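Long-range contacts in pilin (Streptococcus pyogenes serotype M1, PDB 3GLD), which forms the backbone of the pilus, stacking head to tail into covalently linked columns that serve adhesion to host cells, bacterial aggregation and biofilm formation: residues G53-G58 and V97-V102; Y120-H125 and T138-Y143. The protein carries 2 engineered substitutions. All coordinates share one frame; numbering follows the deposited sequence.

Contact 1: residues G53-G58 and V97-V102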
ATOM      1  N   GLY A  53      21.084 -38.232  -8.227  1.00 43.31           N
ATOM      2  CA  GLY A  53      21.283 -38.465  -6.800  1.00 42.13           C
ATOM      3  C   GLY A  53      21.900 -37.261  -6.103  1.00 40.98           C
ATOM      4  O   GLY A  53      22.421 -37.404  -4.986  1.00 41.62           O
ATOM      5  N   ASN A  54      21.834 -36.083  -6.753  1.00 39.44           N
ATOM      6  CA  ASN A  54      22.404 -34.847  -6.208  0.50 38.34           C
ATOM      7  C   ASN A  54      21.347 -33.755  -5.988  1.00 37.76           C
ATOM      8  O   ASN A  54      21.187 -33.244  -4.873  1.00 37.40           O
ATOM      9  CB  ASN A  54      23.500 -34.335  -7.137  0.50 38.43           C
ATOM     10  CG  ASN A  54      24.653 -33.710  -6.388  0.50 38.49           C
ATOM     11  OD1 ASN A  54      24.550 -32.590  -5.892  0.50 38.52           O
ATOM     12  ND2 ASN A  54      25.774 -34.431  -6.313  0.50 38.08           N
ATOM     13  N   LYS A  55      20.643 -33.407  -7.062  1.00 36.16           N
ATOM     14  CA  LYS A  55      19.567 -32.429  -7.040  1.00 35.18           C
ATOM     15  C   LYS A  55      18.239 -33.161  -7.003  1.00 33.85           C
ATOM     16  O   LYS A  55      18.072 -34.184  -7.678  1.00 33.48           O
ATOM     17  CB  LYS A  55      19.610 -31.530  -8.280  1.00 35.45           C
ATOM     18  CG  LYS A  55      20.850 -30.659  -8.413  1.00 37.28           C
ATOM     19  CD  LYS A  55      20.763 -29.790  -9.680  1.00 39.51           C
ATOM     20  CE  LYS A  55      22.150 -29.385 -10.171  1.00 41.74           C
ATOM     21  NZ  LYS A  55      22.075 -28.756 -11.526  1.00 43.75           N
ATOM     22  N   PHE A  56      17.303 -32.632  -6.216  1.00 32.40           N
ATOM     23  CA  PHE A  56      15.991 -33.241  -6.030  1.00 31.36           C
ATOM     24  C   PHE A  56      14.896 -32.199  -6.166  1.00 30.93           C
ATOM     25  O   PHE A  56      15.101 -31.032  -5.838  1.00 30.36           O
ATOM     26  CB  PHE A  56      15.884 -33.869  -4.634  1.00 31.19           C
ATOM     27  CG  PHE A  56      16.818 -35.040  -4.409  1.00 32.58           C
ATOM     28  CD1 PHE A  56      16.372 -36.354  -4.594  1.00 31.81           C
ATOM     29  CD2 PHE A  56      18.134 -34.828  -3.996  1.00 32.64           C
ATOM     30  CE1 PHE A  56      17.237 -37.445  -4.383  1.00 33.24           C
ATOM     31  CE2 PHE A  56      19.012 -35.924  -3.785  1.00 33.42           C
ATOM     32  CZ  PHE A  56      18.561 -37.224  -3.984  1.00 31.55           C
ATOM     33  N   LYS A  57      13.729 -32.628  -6.636  1.00 30.53           N
ATOM     34  CA  LYS A  57      12.534 -31.804  -6.533  1.00 30.64           C
ATOM     35  C   LYS A  57      12.229 -31.657  -5.048  1.00 29.88           C
ATOM     36  O   LYS A  57      12.375 -32.616  -4.297  1.00 28.77           O
ATOM     37  CB  LYS A  57      11.360 -32.460  -7.253  1.00 30.90           C
ATOM     38  CG  LYS A  57      11.517 -32.476  -8.770  1.00 34.51           C
ATOM     39  CD  LYS A  57      10.372 -33.219  -9.469  1.00 38.57           C
ATOM     40  CE  LYS A  57      10.681 -33.433 -10.964  1.00 40.30           C
ATOM     41  NZ  LYS A  57       9.626 -34.245 -11.651  1.00 40.90           N
ATOM     42  N   GLY A  58      11.828 -30.456  -4.623  1.00 29.65           N
ATOM     43  CA  GLY A  58      11.542 -30.216  -3.216  1.00 28.81           C
ATOM     44  C   GLY A  58      10.464 -31.140  -2.678  1.00 29.07           C
ATOM     45  O   GLY A  58       9.609 -31.605  -3.427  1.00 29.37           O
ATOM     46  N   VAL A  97      20.399 -31.651  -2.663  1.00 28.16           N
ATOM     47  CA  VAL A  97      19.891 -30.286  -2.789  1.00 27.58           C
ATOM     48  C   VAL A  97      18.473 -30.355  -3.307  1.00 26.49           C
ATOM     49  O   VAL A  97      18.210 -30.867  -4.404  1.00 26.46           O
ATOM     50  CB  VAL A  97      20.787 -29.388  -3.660  1.00 27.84           C
ATOM     51  CG1 VAL A  97      20.293 -27.951  -3.588  1.00 27.92           C
ATOM     52  CG2 VAL A  97      22.238 -29.466  -3.195  1.00 27.66           C
ATOM     53  N   TYR A  98      17.566 -29.857  -2.482  1.00 25.80           N
ATOM     54  CA  TYR A  98      16.141 -29.919  -2.763  1.00 26.09           C
ATOM     55  C   TYR A  98      15.633 -28.536  -3.210  1.00 26.08           C
ATOM     56  O   TYR A  98      15.794 -27.535  -2.478  1.00 25.10           O
ATOM     57  CB  TYR A  98      15.393 -30.421  -1.532  1.00 26.40           C
ATOM     58  CG  TYR A  98      15.715 -31.875  -1.190  1.00 27.35           C
ATOM     59  CD1 TYR A  98      16.926 -32.227  -0.601  1.00 27.33           C
ATOM     60  CD2 TYR A  98      14.812 -32.895  -1.485  1.00 28.66           C
ATOM     61  CE1 TYR A  98      17.214 -33.564  -0.295  1.00 28.38           C
ATOM     62  CE2 TYR A  98      15.106 -34.242  -1.191  1.00 29.37           C
ATOM     63  CZ  TYR A  98      16.299 -34.549  -0.595  1.00 29.06           C
ATOM     64  OH  TYR A  98      16.584 -35.856  -0.303  1.00 31.20           O
ATOM     65  N   TYR A  99      15.032 -28.517  -4.404  1.00 25.37           N
ATOM     66  CA  TYR A  99      14.644 -27.279  -5.093  1.00 25.86           C
ATOM     67  C   TYR A  99      13.184 -26.881  -4.905  1.00 25.63           C
ATOM     68  O   TYR A  99      12.270 -27.693  -5.051  1.00 25.42           O
ATOM     69  CB  TYR A  99      14.952 -27.368  -6.588  1.00 25.16           C
ATOM     70  CG  TYR A  99      16.420 -27.258  -6.884  1.00 27.85           C
ATOM     71  CD1 TYR A  99      17.286 -28.286  -6.527  1.00 28.88           C
ATOM     72  CD2 TYR A  99      16.955 -26.128  -7.515  1.00 29.35           C
ATOM     73  CE1 TYR A  99      18.629 -28.210  -6.787  1.00 32.22           C
ATOM     74  CE2 TYR A  99      18.313 -26.041  -7.779  1.00 32.09           C
ATOM     75  CZ  TYR A  99      19.143 -27.101  -7.407  1.00 32.92           C
ATOM     76  OH  TYR A  99      20.491 -27.080  -7.628  1.00 34.70           O
ATOM     77  N   TYR A 100      12.985 -25.613  -4.568  1.00 26.04           N
ATOM     78  CA  TYR A 100      11.653 -25.053  -4.425  1.00 25.63           C
ATOM     79  C   TYR A 100      11.578 -23.720  -5.164  1.00 26.35           C
ATOM     80  O   TYR A 100      12.602 -23.123  -5.497  1.00 26.83           O
ATOM     81  CB  TYR A 100      11.330 -24.781  -2.959  1.00 25.22           C
ATOM     82  CG  TYR A 100      11.285 -25.976  -2.052  1.00 25.08           C
ATOM     83  CD1 TYR A 100      12.465 -26.504  -1.501  1.00 26.30           C
ATOM     84  CD2 TYR A 100      10.077 -26.584  -1.738  1.00 22.46           C
ATOM     85  CE1 TYR A 100      12.435 -27.617  -0.660  1.00 25.51           C
ATOM     86  CE2 TYR A 100      10.031 -27.680  -0.896  1.00 24.07           C
ATOM     87  CZ  TYR A 100      11.217 -28.193  -0.360  1.00 24.93           C
ATOM     88  OH  TYR A 100      11.181 -29.275   0.488  1.00 25.67           O
ATOM     89  N   LYS A 101      10.357 -23.229  -5.357  1.00 26.82           N
ATOM     90  CA  LYS A 101      10.141 -21.876  -5.865  1.00 26.88           C
ATOM     91  C   LYS A 101       9.270 -21.137  -4.865  1.00 26.23           C
ATOM     92  O   LYS A 101       8.293 -21.700  -4.367  1.00 24.94           O
ATOM     93  CB  LYS A 101       9.453 -21.905  -7.228  1.00 27.64           C
ATOM     94  CG  LYS A 101      10.258 -22.567  -8.316  1.00 29.84           C
ATOM     95  CD  LYS A 101      10.015 -21.892  -9.670  1.00 34.35           C
ATOM     96  CE  LYS A 101      10.859 -22.565 -10.755  1.00 36.63           C
ATOM     97  NZ  LYS A 101      10.224 -22.507 -12.101  1.00 38.11           N
ATOM     98  N   VAL A 102       9.646 -19.894  -4.569  1.00 26.10           N
ATOM     99  CA  VAL A 102       8.914 -19.046  -3.638  1.00 27.05           C
ATOM    100  C   VAL A 102       8.358 -17.837  -4.397  1.00 27.97           C
ATOM    101  O   VAL A 102       9.118 -17.133  -5.071  1.00 27.86           O
ATOM    102  CB  VAL A 102       9.818 -18.552  -2.509  1.00 26.82           C
ATOM    103  CG1 VAL A 102       9.074 -17.532  -1.615  1.00 27.50           C
ATOM    104  CG2 VAL A 102      10.310 -19.736  -1.673  1.00 26.43           C
TER
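A short parallel β-pairing joins K55-K57 to the start of strand 96-104 in the N-terminal, isopeptide-containing domain. The hydrogen bonds run in parallel fashion: V97 N donates to N54 O (2.8 Å), F56 N donates to V97 O, and Y99 N binds F56 O at 2.9 Å. The two strand axes are inclined at 41°, and the side chains of K57 and Y99 diverge; the last bond, from G58 N to Y99 O, is weak. F56 and Y98 run alongside each other, pointing the same way, and their rings form an offset stack, centroids 4.7 Å apart and planes at 12°, while F56 CB sits over the face of Y98 in a CH-pi contact. On the other side of the sheet K55, extended beyond CG, lays its aliphatic chain obliquely across Y99, CD reaching 3.4 Å from Y99 OH, so the hydrocarbon is used for packing although the residue is exposed. G58 suits its place because its bare CA rests on the face of the Y100 ring, 3.7 Å from the centroid. The hydroxyls of Y98 and Y100 bind K94 O and V59 O respectively. Strand 96-104 also pairs with strands 37-45 and 119-129.

Contact 2: residues Y120-H125 and T138-Y143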
ATOM      1  N   TYR A 120      11.545 -16.625  -6.592  1.00 36.90           N
ATOM      2  CA  TYR A 120      12.809 -17.092  -6.067  1.00 35.89           C
ATOM      3  C   TYR A 120      12.967 -18.600  -6.235  1.00 35.42           C
ATOM      4  O   TYR A 120      12.025 -19.371  -6.046  1.00 35.26           O
ATOM      5  CB  TYR A 120      12.938 -16.739  -4.593  1.00 35.59           C
ATOM      6  CG  TYR A 120      13.148 -15.271  -4.302  1.00 35.80           C
ATOM      7  CD1 TYR A 120      12.067 -14.429  -4.021  1.00 33.88           C
ATOM      8  CD2 TYR A 120      14.433 -14.739  -4.248  1.00 35.45           C
ATOM      9  CE1 TYR A 120      12.274 -13.076  -3.718  1.00 35.86           C
ATOM     10  CE2 TYR A 120      14.650 -13.406  -3.963  1.00 35.03           C
ATOM     11  CZ  TYR A 120      13.576 -12.578  -3.700  1.00 35.54           C
ATOM     12  OH  TYR A 120      13.832 -11.267  -3.410  1.00 36.43           O
ATOM     13  N   THR A 121      14.169 -19.022  -6.608  1.00 34.82           N
ATOM     14  CA  THR A 121      14.492 -20.433  -6.548  1.00 33.67           C
ATOM     15  C   THR A 121      15.164 -20.645  -5.206  1.00 32.62           C
ATOM     16  O   THR A 121      16.052 -19.871  -4.813  1.00 32.68           O
ATOM     17  CB  THR A 121      15.369 -20.879  -7.723  1.00 33.95           C
ATOM     18  OG1 THR A 121      14.667 -20.606  -8.945  1.00 35.06           O
ATOM     19  CG2 THR A 121      15.654 -22.387  -7.649  1.00 34.30           C
ATOM     20  N   VAL A 122      14.696 -21.661  -4.488  1.00 30.69           N
ATOM     21  CA  VAL A 122      15.193 -21.963  -3.157  1.00 29.80           C
ATOM     22  C   VAL A 122      15.794 -23.375  -3.145  1.00 29.73           C
ATOM     23  O   VAL A 122      15.168 -24.341  -3.603  1.00 29.33           O
ATOM     24  CB  VAL A 122      14.078 -21.795  -2.087  1.00 29.86           C
ATOM     25  CG1 VAL A 122      14.417 -22.526  -0.780  1.00 28.77           C
ATOM     26  CG2 VAL A 122      13.830 -20.297  -1.785  1.00 28.63           C
ATOM     27  N   GLN A 123      17.031 -23.450  -2.668  1.00 29.61           N
ATOM     28  CA  GLN A 123      17.785 -24.701  -2.510  1.00 29.36           C
ATOM     29  C   GLN A 123      17.838 -24.996  -1.015  1.00 29.23           C
ATOM     30  O   GLN A 123      18.357 -24.184  -0.252  1.00 29.71           O
ATOM     31  CB  GLN A 123      19.209 -24.515  -3.021  1.00 28.42           C
ATOM     32  CG  GLN A 123      19.360 -24.384  -4.528  1.00 30.02           C
ATOM     33  CD  GLN A 123      20.811 -24.122  -4.982  1.00 30.63           C
ATOM     34  OE1 GLN A 123      21.714 -23.936  -4.172  1.00 32.06           O
ATOM     35  NE2 GLN A 123      21.016 -24.087  -6.287  1.00 31.95           N
ATOM     36  N   VAL A 124      17.262 -26.116  -0.586  1.00 28.79           N
ATOM     37  CA  VAL A 124      17.500 -26.614   0.763  1.00 27.98           C
ATOM     38  C   VAL A 124      18.651 -27.638   0.700  1.00 28.87           C
ATOM     39  O   VAL A 124      18.539 -28.658   0.027  1.00 28.98           O
ATOM     40  CB  VAL A 124      16.255 -27.243   1.404  1.00 27.62           C
ATOM     41  CG1 VAL A 124      16.595 -27.720   2.837  1.00 27.57           C
ATOM     42  CG2 VAL A 124      15.086 -26.239   1.450  1.00 26.62           C
ATOM     43  N   HIS A 125      19.760 -27.320   1.363  1.00 29.25           N
ATOM     44  CA  HIS A 125      20.911 -28.206   1.468  1.00 29.93           C
ATOM     45  C   HIS A 125      20.754 -29.176   2.637  1.00 29.42           C
ATOM     46  O   HIS A 125      20.829 -28.791   3.812  1.00 29.38           O
ATOM     47  CB  HIS A 125      22.205 -27.391   1.550  1.00 30.29           C
ATOM     48  CG  HIS A 125      22.573 -26.761   0.249  1.00 31.67           C
ATOM     49  ND1 HIS A 125      21.865 -25.708  -0.292  1.00 35.26           N
ATOM     50  CD2 HIS A 125      23.541 -27.061  -0.646  1.00 34.16           C
ATOM     51  CE1 HIS A 125      22.399 -25.368  -1.450  1.00 34.77           C
ATOM     52  NE2 HIS A 125      23.416 -26.180  -1.691  1.00 35.65           N
ATOM     53  N   THR A 138      20.177 -28.336   6.521  1.00 33.57           N
ATOM     54  CA  THR A 138      21.299 -27.684   7.211  1.00 33.41           C
ATOM     55  C   THR A 138      21.499 -26.207   6.876  1.00 33.83           C
ATOM     56  O   THR A 138      21.816 -25.409   7.753  1.00 34.46           O
ATOM     57  CB  THR A 138      22.595 -28.488   6.951  1.00 32.47           C
ATOM     58  OG1 THR A 138      22.377 -29.821   7.413  1.00 31.83           O
ATOM     59  CG2 THR A 138      23.793 -27.889   7.680  1.00 32.72           C
ATOM     60  N   TYR A 139      21.346 -25.862   5.607  1.00 33.76           N
ATOM     61  CA  TYR A 139      21.260 -24.469   5.215  1.00 34.90           C
ATOM     62  C   TYR A 139      20.373 -24.289   3.995  1.00 35.08           C
ATOM     63  O   TYR A 139      20.155 -25.236   3.222  1.00 34.29           O
ATOM     64  CB  TYR A 139      22.636 -23.796   5.058  1.00 35.15           C
ATOM     65  CG  TYR A 139      23.529 -24.334   3.974  1.00 36.86           C
ATOM     66  CD1 TYR A 139      24.352 -25.453   4.193  1.00 37.51           C
ATOM     67  CD2 TYR A 139      23.579 -23.708   2.735  1.00 38.74           C
ATOM     68  CE1 TYR A 139      25.195 -25.931   3.184  1.00 40.13           C
ATOM     69  CE2 TYR A 139      24.412 -24.172   1.725  1.00 40.19           C
ATOM     70  CZ  TYR A 139      25.216 -25.279   1.951  1.00 41.28           C
ATOM     71  OH  TYR A 139      26.023 -25.717   0.934  1.00 41.66           O
ATOM     72  N   ILE A 140      19.825 -23.080   3.860  1.00 35.35           N
ATOM     73  CA  ILE A 140      18.910 -22.770   2.778  1.00 35.63           C
ATOM     74  C   ILE A 140      19.415 -21.550   2.043  1.00 36.34           C
ATOM     75  O   ILE A 140      19.765 -20.545   2.662  1.00 36.43           O
ATOM     76  CB  ILE A 140      17.464 -22.537   3.285  1.00 35.70           C
ATOM     77  CG1 ILE A 140      16.979 -23.753   4.086  1.00 35.86           C
ATOM     78  CG2 ILE A 140      16.518 -22.270   2.088  1.00 34.86           C
ATOM     79  CD1 ILE A 140      15.638 -23.611   4.754  1.00 36.92           C
ATOM     80  N   VAL A 141      19.490 -21.651   0.722  1.00 36.33           N
ATOM     81  CA  VAL A 141      19.842 -20.491  -0.082  1.00 37.17           C
ATOM     82  C   VAL A 141      18.757 -20.183  -1.099  1.00 37.10           C
ATOM     83  O   VAL A 141      18.138 -21.085  -1.676  1.00 36.53           O
ATOM     84  CB  VAL A 141      21.176 -20.648  -0.834  1.00 37.32           C
ATOM     85  CG1 VAL A 141      21.766 -19.271  -1.087  1.00 38.27           C
ATOM     86  CG2 VAL A 141      22.164 -21.467  -0.044  1.00 37.73           C
ATOM     87  N   GLY A 142      18.542 -18.891  -1.318  1.00 37.30           N
ATOM     88  CA  GLY A 142      17.599 -18.433  -2.318  1.00 37.49           C
ATOM     89  C   GLY A 142      18.249 -17.507  -3.322  1.00 37.43           C
ATOM     90  O   GLY A 142      19.207 -16.812  -3.025  1.00 37.39           O
ATOM     91  N   TYR A 143      17.742 -17.511  -4.529  1.00 38.07           N
ATOM     92  CA  TYR A 143      18.286 -16.598  -5.498  1.00 40.02           C
ATOM     93  C   TYR A 143      17.258 -16.225  -6.513  1.00 40.98           C
ATOM     94  O   TYR A 143      16.390 -17.014  -6.895  1.00 40.64           O
ATOM     95  CB  TYR A 143      19.547 -17.160  -6.183  1.00 40.28           C
ATOM     96  CG  TYR A 143      19.398 -18.552  -6.755  1.00 40.71           C
ATOM     97  CD1 TYR A 143      19.778 -19.673  -6.012  1.00 40.90           C
ATOM     98  CD2 TYR A 143      18.896 -18.751  -8.045  1.00 40.75           C
ATOM     99  CE1 TYR A 143      19.645 -20.968  -6.537  1.00 41.20           C
ATOM    100  CE2 TYR A 143      18.761 -20.045  -8.583  1.00 41.24           C
ATOM    101  CZ  TYR A 143      19.133 -21.142  -7.822  1.00 41.41           C
ATOM    102  OH  TYR A 143      19.008 -22.416  -8.343  1.00 43.34           O
TER
HETATM  103  O   HOH W   1      14.524 -17.594  -9.465  1.00 42.26           O
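A classic β bulge interrupts this antiparallel hairpin pairing where T138 and Y139 both face H125. H125 O accepts a hydrogen bond from T138 N (2.8 Å) and a second, weak one from Y139 N (3.5 Å), while H125 N bonds to Y139 O. Beside the bulge the H125 imidazole and the Y139 ring form an offset stack with planes 10° apart, and H125 CB sits over the centre of the Y139 ring, 3.7 Å from its centroid. Y139 reaches this position with CG between its backbone N and carbonyl carbon (chi1 64°), which brings the ring over its cross-strand partner. Farther along, Q123 and V141 exchange two backbone bonds, as do T121 and Y143. Y143 repeats the first torsion of Y139, laying its ring alongside T121, whose CG2 lies 3.4 Å from Y143 OH. The extended chain of Q123 meets the edge of the same ring with its amide nearly perpendicular to it, at 84°, and NE2 donates a weak bond to Y143 OH (3.3 Å). A water accepts from T121 OG1 and donates to Y143 O, tying side chain to backbone at this end.

The opposite face is apolar. V122 CG1 packs 3.6 Å from I140 CG2, and V124 lies beside I140; these branched residues suit both extended strands and a largely buried face. G142 has no side chain to add opposite V122. Y120 turns its ring edge-to-face against F153 and bonds through OH to Q152 O, both in strand 151-169. Its side chain is about 8 Å from that of A104, an engineered alanine at the position that autocatalyses this domain's isopeptide. Strand 119-129 is flanked by strand 96-104, while strand 134-144 pairs onward with strand 147-148, whose K148 touches V141 and Y143.

Overall arrangement
From the N terminus, the chain first passes through 53-58, then through 38 residues that include strands 65-70 and 80-86, before contact 1 closes this excursion by bringing in 97-102. Contact 2 follows in series, neither nested in contact 1 nor crossing it: 120-125 and 138-143 are the arms of a hairpin with only 12 residues between them. The two contacts share one sheet because strands 96-104 and 119-129 are neighbours. Y100 N and V122 O, like V124 N and Y98 O, probably hydrogen-bond across that seam, and V102 packs on V122. Together the contacts join a short parallel strand through two central strands to the hairpin's second arm.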